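Local atomic coordinates of PA1221 (Pseudomonas aeruginosa, PDB entry 4DG8), a protein that belongs to the ANL superfamily of AMP-binding enzymes, holds AMP in its pocket, and carries a phosphopantetheine attachment region in the same chain. Residues Q473-L476 with R477-T481; V422-G426 with Y427-L431. All blocks are in the same frame, centred on the assembly; numbering follows the deposited sequence.

Interaction 2 precedes interaction 1 in the chain: the hairpin 422-430, with Leu431 opening the next helix, lies in the AMP pocket, whereas 473-481 forms a short helix and its exit farther from the ligand. Their centres are about 17 Å apart, their nearest atoms about 7 Å, and they do not touch. Elements on the path between them relate the two. Helix 431-439 carries Arg437 and Phe438, which meet the leucines of interaction 1. Strand 457-466, which opens the beta-alpha-beta unit containing interaction 1, touches Leu424, Asn425 and Leu431 of interaction 2. Only interaction 2 supplies residues to the AMP pocket: Lys423, Gly426 and Arg428.

Interaction 1: Q473-L476 with R477-T481; sequences QALL and RQLPT
Arg477 doubles back over Gln473 and Ala474, one turn earlier in the same short helix. From CB, with CG anti to the carbonyl carbon (chi1 -74°), the chain skirts the Gln473 carbonyl, and Arg477 CG comes within 3.4 Å of Gln473 O. The chain then bends at chi3 (-71°), which brings the guanidinium back over the helix, one face toward Gln473 O and the backbone N and CA of Ala474. Arg477 NE points to a water in the guanidinium plane, 3.0 Å from the water oxygen; that water also makes a weak bond to Ala474 O. At the tip, Arg477 NH2 lies 3.4 Å from Ala474 CB, while Arg477 NH1 reaches the CB of Gln473. The alanine methyl meets NH2 from beside, its small size letting the guanidinium lie close; the positive charge is probably eased by the nearby carbonyl. Arg477 also touches a crystal neighbour, which may influence its pose.

The backbone tightens. Arg477 N gives a nearly straight bond to Gln473 O (3.0 Å, 166°), the alpha-helical step. Gln478 N then bonds Leu475 O at 2.8 Å and Leu479 N bonds Leu476 O at 3.2 Å, three-residue steps with each donor above the carbonyl plane. Leu479 N also keeps a weak bond to Leu475 O, so it is shared between two oxygens.

The other surface is apolar. Leu475 and Leu479 run at a slant to one another, CD1 of Leu475 lying 3.8 Å from CD2 of Leu479, and Leu476 CD2 approaches Leu479 CD1. Leu475 and Leu479 reach Arg437 of helix 431-439, where Leu475 and Leu476 meet Phe438. Leu479 leaves the helix extended, and Pro480, lacking an N-H, continues the exit. This is a helix C-terminus narrowing toward 3-10 steps, in the crossover helix of the beta-alpha-beta unit made with strands 457-466 and 487-490.

Interaction 2: V422-G426 with Y427-L431; sequences VKLNG and YRLDL. With AMP (adenosine monophosphate), chain B.
Lys423 and Arg428 run alongside each other from one face of the hairpin, with Lys423 CD 3.6 Å from Arg428 CG. Their polar ends then part round AMP. Lys423, bent at chi2, chi3 and chi4, brings NZ to the ribose: Lys423 NZ donates to AMP O4' at 3.0 Å and to AMP O5' at 3.2 Å, and also to Gly285 O. Arg428 instead turns the flat of its guanidinium to the phosphate. AMP O3P stands over the centre of the group, 3.0 Å from Arg428 CZ, so the attraction is probably electrostatic, with no N-H directed at that oxygen, while NH1 forms a salt bridge with Glu313. Long, flexible cationic chains suit a pocket for an anion.

The opposite face carries Val422, Leu424, Tyr427 and Leu429. Leu424 CD2 lies 3.9 Å from Leu429 CD2, the two chains running in parallel, and Val422 CG2 packs 4.1 Å from Leu429 CB. Tyr427 swings out from this apolar row to stack on the ring of Trp482, its OH bonded to Ser214.

The backbone fixes these pairings. Val422 and Leu429 exchange two hydrogen bonds, as do Leu424 and Tyr427, the shorter being Leu424 N to Tyr427 O at 2.7 Å. Asn425 and Gly426 form the bend; both take positive phi, which asparagine tolerates and glycine readily adopts. The result is a beta hairpin with a two-residue loop, Asn425-Gly426, forming a type I' turn; it lines the AMP pocket, and its sequence is consistent with the A8 core motif of ANL enzymes.

Interaction 1: Q473-L476 with R477-T481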
ATOM      1  N   GLN A 473     -11.009  -4.597  27.342  1.00 65.89           N
ATOM      2  CA  GLN A 473     -11.021  -5.816  26.529  1.00 63.86           C
ATOM      3  C   GLN A 473     -12.095  -5.808  25.441  1.00 52.50           C
ATOM      4  O   GLN A 473     -11.897  -6.351  24.343  1.00 53.92           O
ATOM      5  CB  GLN A 473     -11.209  -7.044  27.429  1.00 73.11           C
ATOM      6  CG  GLN A 473     -10.060  -7.279  28.391  1.00 78.30           C
ATOM      7  CD  GLN A 473      -8.730  -7.377  27.672  1.00 83.68           C
ATOM      8  OE1 GLN A 473      -8.591  -8.119  26.697  1.00 86.08           O
ATOM      9  NE2 GLN A 473      -7.744  -6.612  28.138  1.00 84.25           N
ATOM     10  N   ALA A 474     -13.229  -5.191  25.755  1.00 51.23           N
ATOM     11  CA  ALA A 474     -14.364  -5.165  24.839  1.00 57.55           C
ATOM     12  C   ALA A 474     -14.057  -4.309  23.622  1.00 58.02           C
ATOM     13  O   ALA A 474     -14.582  -4.557  22.536  1.00 65.48           O
ATOM     14  CB  ALA A 474     -15.622  -4.668  25.542  1.00 51.49           C
ATOM     15  N   LEU A 475     -13.211  -3.299  23.807  1.00 56.66           N
ATOM     16  CA  LEU A 475     -12.737  -2.495  22.685  1.00 59.92           C
ATOM     17  C   LEU A 475     -11.775  -3.299  21.805  1.00 49.80           C
ATOM     18  O   LEU A 475     -11.914  -3.327  20.579  1.00 53.03           O
ATOM     19  CB  LEU A 475     -12.058  -1.216  23.178  1.00 62.58           C
ATOM     20  CG  LEU A 475     -11.399  -0.343  22.106  1.00 55.72           C
ATOM     21  CD1 LEU A 475     -12.383   0.023  20.992  1.00 49.14           C
ATOM     22  CD2 LEU A 475     -10.824   0.904  22.752  1.00 56.71           C
ATOM     23  N   LEU A 476     -10.805  -3.956  22.437  1.00 40.89           N
ATOM     24  CA  LEU A 476      -9.844  -4.788  21.708  1.00 46.92           C
ATOM     25  C   LEU A 476     -10.553  -5.820  20.826  1.00 47.65           C
ATOM     26  O   LEU A 476     -10.173  -6.027  19.670  1.00 52.42           O
ATOM     27  CB  LEU A 476      -8.894  -5.494  22.676  1.00 53.65           C
ATOM     28  CG  LEU A 476      -8.046  -4.595  23.571  1.00 58.23           C
ATOM     29  CD1 LEU A 476      -7.158  -5.439  24.464  1.00 59.95           C
ATOM     30  CD2 LEU A 476      -7.215  -3.657  22.728  1.00 58.17           C
ATOM     31  N   ARG A 477     -11.572  -6.471  21.384  1.00 44.96           N
ATOM     32  CA  ARG A 477     -12.385  -7.412  20.620  1.00 49.40           C
ATOM     33  C   ARG A 477     -12.990  -6.811  19.341  1.00 45.96           C
ATOM     34  O   ARG A 477     -13.213  -7.529  18.363  1.00 40.24           O
ATOM     35  CB  ARG A 477     -13.502  -7.989  21.491  1.00 55.85           C
ATOM     36  CG  ARG A 477     -13.032  -9.006  22.506  1.00 59.11           C
ATOM     37  CD  ARG A 477     -14.213  -9.748  23.092  1.00 59.32           C
ATOM     38  NE  ARG A 477     -15.018  -8.909  23.977  1.00 55.59           N
ATOM     39  CZ  ARG A 477     -14.842  -8.832  25.294  1.00 53.77           C
ATOM     40  NH1 ARG A 477     -13.888  -9.543  25.881  1.00 51.21           N
ATOM     41  NH2 ARG A 477     -15.622  -8.046  26.029  1.00 51.02           N
ATOM     42  N   GLN A 478     -13.279  -5.509  19.357  1.00 42.09           N
ATOM     43  CA  GLN A 478     -13.905  -4.855  18.204  1.00 42.09           C
ATOM     44  C   GLN A 478     -12.921  -4.266  17.196  1.00 43.07           C
ATOM     45  O   GLN A 478     -13.308  -3.909  16.080  1.00 47.67           O
ATOM     46  CB  GLN A 478     -14.842  -3.749  18.674  1.00 41.01           C
ATOM     47  CG  GLN A 478     -16.111  -4.254  19.343  1.00 45.90           C
ATOM     48  CD  GLN A 478     -17.055  -3.124  19.668  1.00 51.26           C
ATOM     49  OE1 GLN A 478     -17.022  -2.577  20.768  1.00 55.36           O
ATOM     50  NE2 GLN A 478     -17.892  -2.750  18.703  1.00 54.74           N
ATOM     51  N   LEU A 479     -11.655  -4.162  17.587  1.00 39.32           N
ATOM     52  CA  LEU A 479     -10.644  -3.561  16.718  1.00 38.50           C
ATOM     53  C   LEU A 479     -10.058  -4.581  15.746  1.00 38.30           C
ATOM     54  O   LEU A 479     -10.008  -5.777  16.037  1.00 40.62           O
ATOM     55  CB  LEU A 479      -9.523  -2.915  17.548  1.00 33.03           C
ATOM     56  CG  LEU A 479      -9.893  -1.791  18.530  1.00 40.75           C
ATOM     57  CD1 LEU A 479      -8.691  -1.429  19.410  1.00 39.99           C
ATOM     58  CD2 LEU A 479     -10.436  -0.555  17.810  1.00 39.92           C
ATOM     59  N   PRO A 480      -9.614  -4.111  14.577  1.00 40.83           N
ATOM     60  CA  PRO A 480      -8.871  -5.038  13.724  1.00 34.06           C
ATOM     61  C   PRO A 480      -7.563  -5.420  14.417  1.00 36.40           C
ATOM     62  O   PRO A 480      -7.053  -4.642  15.233  1.00 34.36           O
ATOM     63  CB  PRO A 480      -8.608  -4.217  12.459  1.00 31.13           C
ATOM     64  CG  PRO A 480      -8.683  -2.797  12.899  1.00 40.25           C
ATOM     65  CD  PRO A 480      -9.696  -2.755  14.006  1.00 38.32           C
ATOM     66  N   THR A 481      -7.044  -6.606  14.118  1.00 33.44           N
ATOM     67  CA  THR A 481      -5.851  -7.103  14.797  1.00 42.57           C
ATOM     68  C   THR A 481      -4.736  -6.056  14.813  1.00 43.49           C
ATOM     69  O   THR A 481      -4.109  -5.820  15.852  1.00 39.31           O
ATOM     70  CB  THR A 481      -5.308  -8.409  14.154  1.00 42.24           C
ATOM     71  OG1 THR A 481      -5.074  -8.201  12.755  1.00 35.30           O
ATOM     72  CG2 THR A 481      -6.289  -9.566  14.350  1.00 44.87           C
TER
HETATM   73  O   HOH W   1     -16.878  -7.037  22.619  1.00 39.48           O

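Interaction 2: V422-G426 with Y427-L431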
ATOM      1  N   VAL A 422       0.641   8.348  12.428  1.00 28.51           N
ATOM      2  CA  VAL A 422       1.839   7.521  12.478  1.00 32.91           C
ATOM      3  C   VAL A 422       1.717   6.349  11.515  1.00 35.28           C
ATOM      4  O   VAL A 422       0.614   5.996  11.108  1.00 38.35           O
ATOM      5  CB  VAL A 422       2.044   6.945  13.882  1.00 36.29           C
ATOM      6  CG1 VAL A 422       2.175   8.068  14.904  1.00 37.57           C
ATOM      7  CG2 VAL A 422       0.882   6.032  14.233  1.00 36.91           C
ATOM      8  N   LYS A 423       2.842   5.737  11.155  1.00 33.84           N
ATOM      9  CA  LYS A 423       2.802   4.525  10.335  1.00 30.14           C
ATOM     10  C   LYS A 423       2.991   3.285  11.207  1.00 36.45           C
ATOM     11  O   LYS A 423       4.039   3.119  11.831  1.00 40.54           O
ATOM     12  CB  LYS A 423       3.876   4.563   9.235  1.00 24.17           C
ATOM     13  CG  LYS A 423       3.704   5.668   8.176  1.00 31.25           C
ATOM     14  CD  LYS A 423       2.494   5.405   7.265  1.00 35.26           C
ATOM     15  CE  LYS A 423       2.693   4.200   6.311  1.00 30.51           C
ATOM     16  NZ  LYS A 423       3.490   4.511   5.080  1.00 24.74           N
ATOM     17  N   LEU A 424       1.990   2.411  11.246  1.00 28.88           N
ATOM     18  CA  LEU A 424       2.088   1.199  12.052  1.00 34.22           C
ATOM     19  C   LEU A 424       2.001  -0.054  11.174  1.00 33.05           C
ATOM     20  O   LEU A 424       0.936  -0.398  10.661  1.00 34.12           O
ATOM     21  CB  LEU A 424       0.971   1.205  13.105  1.00 37.20           C
ATOM     22  CG  LEU A 424       0.788   0.024  14.052  1.00 44.26           C
ATOM     23  CD1 LEU A 424       2.091  -0.298  14.744  1.00 47.75           C
ATOM     24  CD2 LEU A 424      -0.306   0.339  15.075  1.00 47.18           C
ATOM     25  N   ASN A 425       3.126  -0.737  11.016  1.00 38.55           N
ATOM     26  CA  ASN A 425       3.183  -1.947  10.198  1.00 38.98           C
ATOM     27  C   ASN A 425       2.463  -1.811   8.860  1.00 36.22           C
ATOM     28  O   ASN A 425       1.607  -2.629   8.514  1.00 32.28           O
ATOM     29  CB  ASN A 425       2.686  -3.155  10.980  1.00 42.03           C
ATOM     30  CG  ASN A 425       3.472  -3.361  12.246  1.00 46.04           C
ATOM     31  OD1 ASN A 425       4.707  -3.348  12.225  1.00 49.27           O
ATOM     32  ND2 ASN A 425       2.769  -3.505  13.366  1.00 39.59           N
ATOM     33  N   GLY A 426       2.807  -0.759   8.126  1.00 38.32           N
ATOM     34  CA  GLY A 426       2.274  -0.550   6.791  1.00 40.53           C
ATOM     35  C   GLY A 426       1.027   0.310   6.720  1.00 38.78           C
ATOM     36  O   GLY A 426       0.679   0.797   5.649  1.00 44.56           O
ATOM     37  N   TYR A 427       0.354   0.498   7.854  1.00 35.52           N
ATOM     38  CA  TYR A 427      -0.874   1.286   7.902  1.00 35.85           C
ATOM     39  C   TYR A 427      -0.674   2.683   8.491  1.00 37.62           C
ATOM     40  O   TYR A 427       0.020   2.852   9.496  1.00 39.78           O
ATOM     41  CB  TYR A 427      -1.926   0.574   8.758  1.00 39.64           C
ATOM     42  CG  TYR A 427      -2.364  -0.776   8.253  1.00 39.87           C
ATOM     43  CD1 TYR A 427      -3.131  -0.887   7.099  1.00 43.99           C
ATOM     44  CD2 TYR A 427      -2.042  -1.942   8.947  1.00 38.50           C
ATOM     45  CE1 TYR A 427      -3.554  -2.124   6.642  1.00 47.53           C
ATOM     46  CE2 TYR A 427      -2.457  -3.188   8.499  1.00 38.11           C
ATOM     47  CZ  TYR A 427      -3.218  -3.269   7.347  1.00 48.21           C
ATOM     48  OH  TYR A 427      -3.641  -4.491   6.879  1.00 51.49           O
ATOM     49  N   ARG A 428      -1.294   3.688   7.877  1.00 29.47           N
ATOM     50  CA  ARG A 428      -1.446   4.968   8.556  1.00 31.90           C
ATOM     51  C   ARG A 428      -2.471   4.841   9.698  1.00 35.68           C
ATOM     52  O   ARG A 428      -3.492   4.146   9.593  1.00 30.89           O
ATOM     53  CB  ARG A 428      -1.885   6.060   7.581  1.00 31.66           C
ATOM     54  CG  ARG A 428      -0.830   6.464   6.578  1.00 34.92           C
ATOM     55  CD  ARG A 428      -1.424   7.414   5.529  1.00 36.39           C
ATOM     56  NE  ARG A 428      -2.460   6.771   4.720  1.00 32.57           N
ATOM     57  CZ  ARG A 428      -3.019   7.328   3.646  1.00 34.83           C
ATOM     58  NH1 ARG A 428      -2.648   8.543   3.253  1.00 34.84           N
ATOM     59  NH2 ARG A 428      -3.956   6.669   2.964  1.00 28.20           N
ATOM     60  N   LEU A 429      -2.200   5.518  10.800  1.00 35.65           N
ATOM     61  CA  LEU A 429      -3.110   5.471  11.921  1.00 28.10           C
ATOM     62  C   LEU A 429      -3.205   6.835  12.556  1.00 30.22           C
ATOM     63  O   LEU A 429      -2.167   7.475  12.850  1.00 29.10           O
ATOM     64  CB  LEU A 429      -2.624   4.453  12.953  1.00 33.74           C
ATOM     65  CG  LEU A 429      -3.562   4.251  14.137  1.00 31.29           C
ATOM     66  CD1 LEU A 429      -4.937   3.830  13.624  1.00 33.03           C
ATOM     67  CD2 LEU A 429      -2.985   3.230  15.091  1.00 27.53           C
ATOM     68  N   ASP A 430      -4.440   7.252  12.828  1.00 33.63           N
ATOM     69  CA  ASP A 430      -4.651   8.490  13.551  1.00 33.50           C
ATOM     70  C   ASP A 430      -4.580   8.029  14.990  1.00 41.65           C
ATOM     71  O   ASP A 430      -5.544   7.517  15.568  1.00 40.54           O
ATOM     72  CB  ASP A 430      -6.047   9.026  13.240  1.00 28.33           C
ATOM     73  CG  ASP A 430      -6.300  10.392  13.839  1.00 35.69           C
ATOM     74  OD1 ASP A 430      -5.640  10.746  14.849  1.00 32.23           O
ATOM     75  OD2 ASP A 430      -7.185  11.107  13.302  1.00 33.20           O
ATOM     76  N   LEU A 431      -3.415   8.266  15.576  1.00 40.13           N
ATOM     77  CA  LEU A 431      -3.092   7.722  16.882  1.00 36.43           C
ATOM     78  C   LEU A 431      -3.899   8.432  17.969  1.00 40.84           C
ATOM     79  O   LEU A 431      -4.463   7.778  18.854  1.00 34.60           O
ATOM     80  CB  LEU A 431      -1.582   7.800  17.128  1.00 36.74           C
ATOM     81  CG  LEU A 431      -1.047   7.160  18.409  1.00 49.14           C
ATOM     82  CD1 LEU A 431      -1.363   5.678  18.424  1.00 47.65           C
ATOM     83  CD2 LEU A 431       0.446   7.386  18.512  1.00 49.12           C
TER
HETATM   84  P   AMP B 701       0.400   5.026   2.767  1.00 26.02           P
HETATM   85  O1P AMP B 701      -0.143   3.959   3.694  1.00 21.91           O
HETATM   86  O2P AMP B 701       1.244   4.594   1.576  1.00 21.46           O
HETATM   87  O3P AMP B 701      -0.793   5.842   2.304  1.00 18.74           O
HETATM   88  O5' AMP B 701       1.201   6.107   3.613  1.00 23.28           O
HETATM   89  C5' AMP B 701       1.593   7.332   3.025  1.00 19.44           C
HETATM   90  C4' AMP B 701       2.388   8.177   3.983  1.00 26.58           C
HETATM   91  O4' AMP B 701       3.550   7.441   4.450  1.00 25.16           O
HETATM   92  C3' AMP B 701       2.964   9.457   3.406  1.00 27.62           C
HETATM   93  O3' AMP B 701       2.008  10.510   3.342  1.00 25.55           O
HETATM   94  C2' AMP B 701       4.136   9.742   4.335  1.00 26.56           C
HETATM   95  O2' AMP B 701       3.676  10.319   5.552  1.00 24.71           O
HETATM   96  C1' AMP B 701       4.641   8.327   4.629  1.00 22.01           C
HETATM   97  N9  AMP B 701       5.730   7.923   3.708  1.00 25.49           N
HETATM   98  C8  AMP B 701       5.571   7.104   2.641  1.00 23.02           C
HETATM   99  N7  AMP B 701       6.739   6.911   1.981  1.00 22.04           N
HETATM  100  C5  AMP B 701       7.686   7.622   2.612  1.00 26.91           C
HETATM  101  C6  AMP B 701       9.144   7.860   2.430  1.00 23.79           C
HETATM  102  N6  AMP B 701       9.822   7.291   1.416  1.00 20.51           N
HETATM  103  N1  AMP B 701       9.776   8.665   3.318  1.00 28.59           N
HETATM  104  C2  AMP B 701       9.095   9.231   4.336  1.00 23.97           C
HETATM  105  N3  AMP B 701       7.776   9.056   4.560  1.00 22.74           N
HETATM  106  C4  AMP B 701       7.020   8.278   3.755  1.00 23.44           C